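4-amino-4-deoxy-L-arabinose transferase or related glycosyltransferases of PMT family (Cupriavidus metallidurans, PDB 5EZM) probably transfers 4-amino-4-deoxy-L-arabinose from a polyprenyl-phosphate carrier to lipid A, as a zinc-containing membrane glycosyltransferase of the GT-C fold. Local coordinates at residues Ile122-Met127 against Val171-Leu176; Met177-Asp182 against Gly190-Cys195; Thr163-Met168 against Ile349-Pro354. All blocks are in the same frame, centred on the assembly; numbering follows the deposited sequence.

Contact 1: Ile122-Met127 against Val171-Leu176; sequences IGVSMM and VLAFML. With DSL (mono-trans, octa-cis decaprenyl-phosphate), chain C; MPG ([(Z)-octadec-9-enyl] (2R)-2,3-bis(oxidanyl)propanoate), chain F.
A173 presses its single methyl into the flank of V124, and this small-against-branched pair is the centre of the contact. Its CB lies 3.7 Å from V124 CB and 3.4 Å from the carbonyl O of V124, so the methyl meets main chain as well as side chain. Alanine suits the place because it lets the helices come close: their local axes approach to 8.8 Å and run nearly parallel, at 25°, while the CA atoms of S125 and A173 are 5.8 Å apart. V124 divides its work between its two methyls. With CG1 anti to its carbonyl carbon (chi1 -57°), CG2 is turned to A173 CB, while CG1 lies 4.3 Å from F174 CE1 and also borders the octadecenyl chain of a bound lipid. F174 leans in from beside A173 and offers the same CE1 to M127, whose methyl CE arrives at the ring's edge, near its plane, 4.0 Å away. M127 is extended as far as its sulfur and then bends (chi3 62°), which turns the methyl to that edge; an unbranched, flexible side chain can make such a reach. S125, beside the interface, gives its hydroxyl to G121 O of its own helix, so a polar group is accommodated in an apolar setting. Bound lipids lie beside both helices. G123 has no beta carbon, and one there would run into the lipid chain that lies 3.7 Å (C7) from G123 CA. On the far helix, V171 CG1, M175 CB and the backbone CA of L172 approach the methyl C23 of the decaprenyl phosphate. The contact is apolar helix-helix packing within the helical bundle of the GT-C fold, between helices 112-133 and 160-178.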
# COMPACT_ATOMS: atom_id res chain seq x y z
N ILE A 122 11.45 5.98 5.23
CA ILE A 122 12.15 7.26 5.25
C ILE A 122 13.30 7.22 6.25
O ILE A 122 14.45 7.49 5.91
CB ILE A 122 11.17 8.41 5.57
CG1 ILE A 122 10.13 8.57 4.47
CG2 ILE A 122 11.95 9.71 5.78
CD1 ILE A 122 9.12 9.66 4.73
N GLY A 123 12.99 6.85 7.49
CA GLY A 123 13.95 6.83 8.58
C GLY A 123 15.18 5.98 8.31
O GLY A 123 16.30 6.50 8.34
N VAL A 124 14.99 4.68 8.06
CA VAL A 124 16.14 3.82 7.85
C VAL A 124 16.86 4.18 6.56
O VAL A 124 18.10 4.04 6.47
CB VAL A 124 15.72 2.34 7.88
CG1 VAL A 124 15.02 2.02 9.19
CG2 VAL A 124 14.83 2.00 6.70
N SER A 125 16.13 4.66 5.55
CA SER A 125 16.78 5.06 4.31
C SER A 125 17.76 6.21 4.55
O SER A 125 18.92 6.14 4.13
CB SER A 125 15.74 5.45 3.27
OG SER A 125 15.02 4.31 2.82
N MET A 126 17.31 7.26 5.23
CA MET A 126 18.25 8.34 5.49
C MET A 126 19.23 8.00 6.62
O MET A 126 20.22 8.72 6.79
CB MET A 126 17.51 9.65 5.79
CG MET A 126 16.47 9.59 6.87
SD MET A 126 15.43 11.08 6.81
CE MET A 126 16.64 12.36 7.12
N MET A 127 19.00 6.92 7.36
CA MET A 127 20.03 6.43 8.27
C MET A 127 21.20 5.85 7.49
O MET A 127 22.36 6.20 7.73
CB MET A 127 19.45 5.39 9.23
CG MET A 127 20.51 4.79 10.15
SD MET A 127 19.87 3.59 11.33
CE MET A 127 19.21 2.34 10.23
N VAL A 171 15.53 -4.18 5.16
CA VAL A 171 16.51 -5.15 4.66
C VAL A 171 17.68 -4.43 4.00
O VAL A 171 18.85 -4.65 4.34
CB VAL A 171 15.85 -6.14 3.69
CG1 VAL A 171 16.87 -7.15 3.19
CG2 VAL A 171 14.67 -6.84 4.34
N LEU A 172 17.38 -3.54 3.05
CA LEU A 172 18.43 -2.82 2.34
C LEU A 172 19.24 -1.94 3.28
O LEU A 172 20.47 -2.01 3.29
CB LEU A 172 17.81 -1.97 1.22
CG LEU A 172 18.79 -1.06 0.49
CD1 LEU A 172 19.81 -1.89 -0.27
CD2 LEU A 172 18.06 -0.10 -0.44
N ALA A 173 18.56 -1.12 4.09
CA ALA A 173 19.27 -0.19 4.96
C ALA A 173 20.14 -0.92 5.96
O ALA A 173 21.29 -0.51 6.21
CB ALA A 173 18.27 0.72 5.68
N PHE A 174 19.63 -1.99 6.56
CA PHE A 174 20.43 -2.74 7.53
C PHE A 174 21.62 -3.41 6.85
O PHE A 174 22.71 -3.48 7.42
CB PHE A 174 19.57 -3.77 8.26
CG PHE A 174 18.49 -3.16 9.12
CD1 PHE A 174 18.56 -1.83 9.50
CD2 PHE A 174 17.41 -3.92 9.53
CE1 PHE A 174 17.56 -1.27 10.28
CE2 PHE A 174 16.42 -3.37 10.32
CZ PHE A 174 16.49 -2.04 10.69
N MET A 175 21.42 -3.91 5.62
CA MET A 175 22.54 -4.48 4.88
C MET A 175 23.61 -3.43 4.62
O MET A 175 24.81 -3.71 4.75
CB MET A 175 22.05 -5.08 3.57
CG MET A 175 23.16 -5.53 2.63
SD MET A 175 24.20 -6.84 3.31
CE MET A 175 25.19 -7.26 1.88
N LEU A 176 23.21 -2.21 4.26
CA LEU A 176 24.19 -1.15 4.02
C LEU A 176 24.90 -0.75 5.31
O LEU A 176 26.11 -0.52 5.31
CB LEU A 176 23.53 0.06 3.37
CG LEU A 176 22.90 -0.16 1.99
CD1 LEU A 176 22.40 1.15 1.41
CD2 LEU A 176 23.88 -0.83 1.05
C21 DSL C . 20.64 -6.55 -1.34
C22 DSL C . 20.41 -7.05 0.07
C23 DSL C . 19.76 -6.13 1.11
C24 DSL C . 20.78 -8.29 0.41
C25 DSL C . 20.55 -8.81 1.85
C26 DSL C . 19.97 -10.25 1.76
C27 DSL C . 20.88 -11.24 2.56
C28 DSL C . 21.76 -10.72 3.72
C29 DSL C . 20.89 -12.55 2.23
C30 DSL C . 20.01 -13.07 1.06
C31 DSL C . 20.66 -14.34 0.42
C32 DSL C . 19.61 -15.50 0.36
C33 DSL C . 19.33 -16.36 1.61
C34 DSL C . 18.96 -15.77 -0.80
C2 MPG F . 8.41 4.58 13.17
C3 MPG F . 9.61 4.69 12.25
C4 MPG F . 10.66 5.67 12.75
C5 MPG F . 11.89 5.70 11.83
C6 MPG F . 13.22 5.79 12.61
C7 MPG F . 14.39 5.17 11.83
C8 MPG F . 15.76 5.52 12.45
C1 MPG F . 7.54 3.36 12.84

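Contact 2: Met177-Asp182 against Gly190-Cys195; sequences MGQHPD and GWMVAC. With MPG ([(Z)-octadec-9-enyl] (2R)-2,3-bis(oxidanyl)propanoate), chain S.
The indole of W191 is layered between M177 on one face and a bound lipid chain on the other. M177 CB stands 3.5 Å from the centroid of the five-membered ring and 13° off its normal, a CH-pi contact. Bends at chi2 (-67°) and chi3 fold the rest of M177 back over the benzo ring: CE comes 3.7 Å from W191 CZ2, and SD, 5.0 Å from the six-membered centroid, makes a more distant Met-aromatic contact. The opposite face receives lipid atom C13, set toward the rim. The ring of F174, on helix 160-178, also meets the indole, their planes at about 40°. Replacing W191 by alanine would probably open a gap between M177 and the lipid chain and deprive the methionine of its aromatic partner. At the foot of the W191 side chain, next to CB, the backbone comes close because G178 lacks a side chain: its CA lies 3.5 Å from W191 CB and 3.7 Å from M192 CE. That methyl also meets Q179 NE2, the two side chains crossing at about a right angle. Running roughly antiparallel and joined by a short connection, helices 160-178 and 185-206 form a helical hairpin of the GT-C bundle.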
# COMPACT_ATOMS: atom_id res chain seq x y z
N MET A 177 24.16 -0.67 6.42
CA MET A 177 24.78 -0.32 7.70
C MET A 177 25.79 -1.38 8.13
O MET A 177 26.85 -1.05 8.67
CB MET A 177 23.71 -0.15 8.78
CG MET A 177 22.74 1.00 8.56
SD MET A 177 23.52 2.62 8.68
CE MET A 177 24.16 2.58 10.35
N GLY A 178 25.47 -2.66 7.90
CA GLY A 178 26.36 -3.73 8.33
C GLY A 178 27.61 -3.87 7.50
O GLY A 178 28.57 -4.51 7.95
N GLN A 179 27.64 -3.31 6.29
CA GLN A 179 28.79 -3.42 5.41
C GLN A 179 29.67 -2.18 5.42
O GLN A 179 30.52 -2.03 4.54
CB GLN A 179 28.34 -3.74 3.99
CG GLN A 179 27.61 -5.07 3.87
CD GLN A 179 28.43 -6.23 4.39
OE1 GLN A 179 29.63 -6.33 4.13
NE2 GLN A 179 27.79 -7.12 5.13
N HIS A 180 29.48 -1.28 6.38
CA HIS A 180 30.36 -0.12 6.48
C HIS A 180 31.66 -0.52 7.15
O HIS A 180 31.64 -1.17 8.20
CB HIS A 180 29.69 1.00 7.26
CG HIS A 180 30.35 2.34 7.08
ND1 HIS A 180 31.46 2.73 7.80
CD2 HIS A 180 30.06 3.37 6.25
CE1 HIS A 180 31.82 3.94 7.43
NE2 HIS A 180 30.99 4.36 6.49
N PRO A 181 32.82 -0.18 6.57
CA PRO A 181 34.09 -0.61 7.17
C PRO A 181 34.31 -0.06 8.57
O PRO A 181 34.85 -0.77 9.43
CB PRO A 181 35.14 -0.08 6.18
CG PRO A 181 34.40 0.10 4.90
CD PRO A 181 33.01 0.51 5.28
N ASP A 182 33.90 1.18 8.83
CA ASP A 182 34.11 1.80 10.14
C ASP A 182 33.20 1.23 11.24
O ASP A 182 33.11 1.85 12.31
CB ASP A 182 33.91 3.32 10.03
CG ASP A 182 34.95 3.98 9.15
OD1 ASP A 182 36.11 3.51 9.13
OD2 ASP A 182 34.61 4.97 8.46
N GLY A 190 25.26 -7.10 14.47
CA GLY A 190 23.97 -6.54 14.84
C GLY A 190 23.16 -6.12 13.64
O GLY A 190 21.97 -6.43 13.53
N TRP A 191 23.79 -5.41 12.70
CA TRP A 191 23.07 -4.99 11.50
C TRP A 191 22.75 -6.17 10.60
O TRP A 191 21.77 -6.12 9.85
CB TRP A 191 23.87 -3.94 10.74
CG TRP A 191 23.96 -2.63 11.45
CD1 TRP A 191 25.09 -2.04 11.93
CD2 TRP A 191 22.88 -1.75 11.76
NE1 TRP A 191 24.78 -0.84 12.52
CE2 TRP A 191 23.43 -0.64 12.43
CE3 TRP A 191 21.50 -1.79 11.54
CZ2 TRP A 191 22.64 0.43 12.88
CZ3 TRP A 191 20.72 -0.73 11.98
CH2 TRP A 191 21.30 0.36 12.64
N MET A 192 23.55 -7.24 10.65
CA MET A 192 23.26 -8.39 9.81
C MET A 192 22.10 -9.21 10.35
O MET A 192 21.21 -9.61 9.59
CB MET A 192 24.51 -9.27 9.66
CG MET A 192 25.41 -8.82 8.53
SD MET A 192 24.47 -8.45 7.03
CE MET A 192 24.73 -6.68 6.90
N VAL A 193 22.06 -9.45 11.67
CA VAL A 193 20.90 -10.11 12.25
C VAL A 193 19.67 -9.22 12.11
O VAL A 193 18.55 -9.72 11.94
CB VAL A 193 21.15 -10.50 13.72
CG1 VAL A 193 21.34 -9.28 14.59
CG2 VAL A 193 20.01 -11.36 14.25
N ALA A 194 19.85 -7.90 12.15
CA ALA A 194 18.74 -7.00 11.88
C ALA A 194 18.25 -7.16 10.45
O ALA A 194 17.04 -7.13 10.19
CB ALA A 194 19.16 -5.55 12.14
N CYS A 195 19.17 -7.36 9.51
CA CYS A 195 18.80 -7.55 8.11
C CYS A 195 18.02 -8.84 7.93
O CYS A 195 16.92 -8.84 7.36
CB CYS A 195 20.06 -7.55 7.24
SG CYS A 195 19.78 -7.88 5.50
C2 MPG S . 11.73 -4.21 11.65
C3 MPG S . 12.28 -5.59 11.33
C4 MPG S . 13.41 -6.04 12.25
C5 MPG S . 13.80 -4.97 13.28
C6 MPG S . 15.20 -5.21 13.88
C7 MPG S . 15.89 -3.91 14.32
C8 MPG S . 17.19 -4.20 15.11
C9 MPG S . 18.19 -3.01 15.13
C10 MPG S . 19.60 -3.47 15.59
C11 MPG S . 20.57 -2.30 15.84
C12 MPG S . 22.06 -2.79 15.98
C13 MPG S . 23.04 -1.62 16.18
C14 MPG S . 24.53 -2.08 16.06
C1 MPG S . 10.44 -3.90 10.89

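Contact 3: Thr163-Met168 against Ile349-Pro354; sequences TLAGVM and IVPVIP
A165 aims its methyl at the segment 349-354, where it lodges between V350 and P351. V350 holds CG1 anti to its backbone N (chi1 178°), which brings that methyl to 3.6 Å from A165 CB. P351 points its ring toward the helix beside it: CG is 4.1 Å from A165 CA, and P351 CA is 4.0 Å from A165 CB. Two backbones can approach like this, 4.3 Å between the CA atoms of A165 and P351, because one partner is alanine and the other a compact ring. M168, one turn along the helix, reaches past the same proline; its chain is extended through chi2 and lays SD 4.4 Å from P351 CB. P354 turns its own ring toward the helix too, with CG 4.3 Å from the carbonyl O of A165. The contact joins two helices of the GT-C bundle that are far apart in sequence, 160-178 and 352-365, the second predicted to span the membrane. A type I beta turn from I349 to V352, closed by V352 N to I349 O at 3.2 Å, lies at the start of the segment 349-354. Within it the ring of P351 holds phi near -56°, and proline, having no N-H, cannot donate a backbone bond; the carbonyl of P351 accepts a hydrogen bond from W330 NE1. Other helices close the site round these residues: W151 lies against both A165 and P354, and M150 against V350. M168 packs on W330, which also lines the decaprenyl-phosphate pocket.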
# COMPACT_ATOMS: atom_id res chain seq x y z
N THR A 163 3.67 -1.92 3.42
CA THR A 163 4.26 -2.62 4.56
C THR A 163 5.48 -3.42 4.11
O THR A 163 6.57 -3.31 4.71
CB THR A 163 3.22 -3.54 5.20
OG1 THR A 163 1.95 -2.89 5.25
CG2 THR A 163 3.64 -3.90 6.62
N LEU A 164 5.32 -4.22 3.05
CA LEU A 164 6.45 -4.95 2.50
C LEU A 164 7.56 -4.00 2.05
O LEU A 164 8.75 -4.32 2.18
CB LEU A 164 5.99 -5.82 1.33
CG LEU A 164 7.08 -6.67 0.68
CD1 LEU A 164 7.62 -7.68 1.69
CD2 LEU A 164 6.55 -7.38 -0.55
N ALA A 165 7.19 -2.82 1.55
CA ALA A 165 8.20 -1.86 1.10
C ALA A 165 9.00 -1.31 2.28
O ALA A 165 10.21 -1.06 2.16
CB ALA A 165 7.55 -0.73 0.32
N GLY A 166 8.34 -1.11 3.42
CA GLY A 166 9.05 -0.59 4.58
C GLY A 166 9.96 -1.62 5.21
O GLY A 166 11.11 -1.32 5.56
N VAL A 167 9.47 -2.86 5.35
CA VAL A 167 10.32 -3.88 5.95
C VAL A 167 11.48 -4.24 5.02
O VAL A 167 12.61 -4.47 5.47
CB VAL A 167 9.49 -5.11 6.34
CG1 VAL A 167 8.52 -4.75 7.45
CG2 VAL A 167 8.74 -5.66 5.15
N MET A 168 11.23 -4.26 3.70
CA MET A 168 12.32 -4.52 2.77
C MET A 168 13.29 -3.34 2.72
O MET A 168 14.50 -3.54 2.51
CB MET A 168 11.77 -4.84 1.38
CG MET A 168 11.14 -6.22 1.28
SD MET A 168 10.82 -6.75 -0.41
CE MET A 168 12.50 -6.84 -1.06
N ILE A 349 5.91 -2.67 -7.45
CA ILE A 349 7.13 -1.91 -7.72
C ILE A 349 7.51 -0.97 -6.59
O ILE A 349 8.60 -0.38 -6.63
CB ILE A 349 6.99 -1.14 -9.05
CG1 ILE A 349 8.34 -1.04 -9.74
CG2 ILE A 349 6.41 0.24 -8.83
CD1 ILE A 349 9.04 -2.37 -9.88
N VAL A 350 6.67 -0.83 -5.56
CA VAL A 350 6.95 0.13 -4.49
C VAL A 350 8.29 -0.12 -3.79
O VAL A 350 9.00 0.85 -3.50
CB VAL A 350 5.77 0.20 -3.51
CG1 VAL A 350 6.09 1.15 -2.37
CG2 VAL A 350 4.51 0.66 -4.23
N PRO A 351 8.70 -1.36 -3.50
CA PRO A 351 9.98 -1.56 -2.79
C PRO A 351 11.21 -0.95 -3.47
O PRO A 351 12.26 -0.87 -2.82
CB PRO A 351 10.10 -3.09 -2.71
CG PRO A 351 8.72 -3.55 -2.64
CD PRO A 351 7.93 -2.62 -3.54
N VAL A 352 11.13 -0.52 -4.73
CA VAL A 352 12.30 0.11 -5.34
C VAL A 352 12.45 1.57 -4.92
O VAL A 352 13.55 2.12 -5.06
CB VAL A 352 12.25 0.03 -6.88
CG1 VAL A 352 11.87 -1.37 -7.33
CG2 VAL A 352 11.30 1.07 -7.46
N ILE A 353 11.39 2.19 -4.41
CA ILE A 353 11.44 3.63 -4.13
C ILE A 353 12.48 3.99 -3.07
O ILE A 353 13.24 4.94 -3.29
CB ILE A 353 10.03 4.15 -3.77
CG1 ILE A 353 9.06 3.88 -4.93
CG2 ILE A 353 10.07 5.63 -3.44
CD1 ILE A 353 9.44 4.58 -6.22
N PRO A 354 12.56 3.30 -1.92
CA PRO A 354 13.59 3.68 -0.93
C PRO A 354 14.99 3.72 -1.51
O PRO A 354 15.72 4.70 -1.30
CB PRO A 354 13.45 2.60 0.15
CG PRO A 354 12.05 2.15 0.05
CD PRO A 354 11.72 2.20 -1.41

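In the fold
Helix 160-178 runs through all three contacts, meeting 349-354 in contact 3, 122-127 in contact 1 and 190-195 in contact 2. Contacts 1 and 2, with centres 10 Å apart, merge: F174 CD1 lies 3.5 Å from W191 CZ3 and M175 SD 3.6 Å from M192 CE. Contact 3 is about 11 Å from contact 1, between centres, and touches it where S125 OG meets P354 CB at 3.5 Å. Contacts 2 and 3 stay separate, with nearest atoms about 6 Å apart. Contacts 1 and 2 both supply residues of the decaprenyl-phosphate pocket, C195 from contact 2 among them; the zinc site of E87, H268 and H270 lies elsewhere.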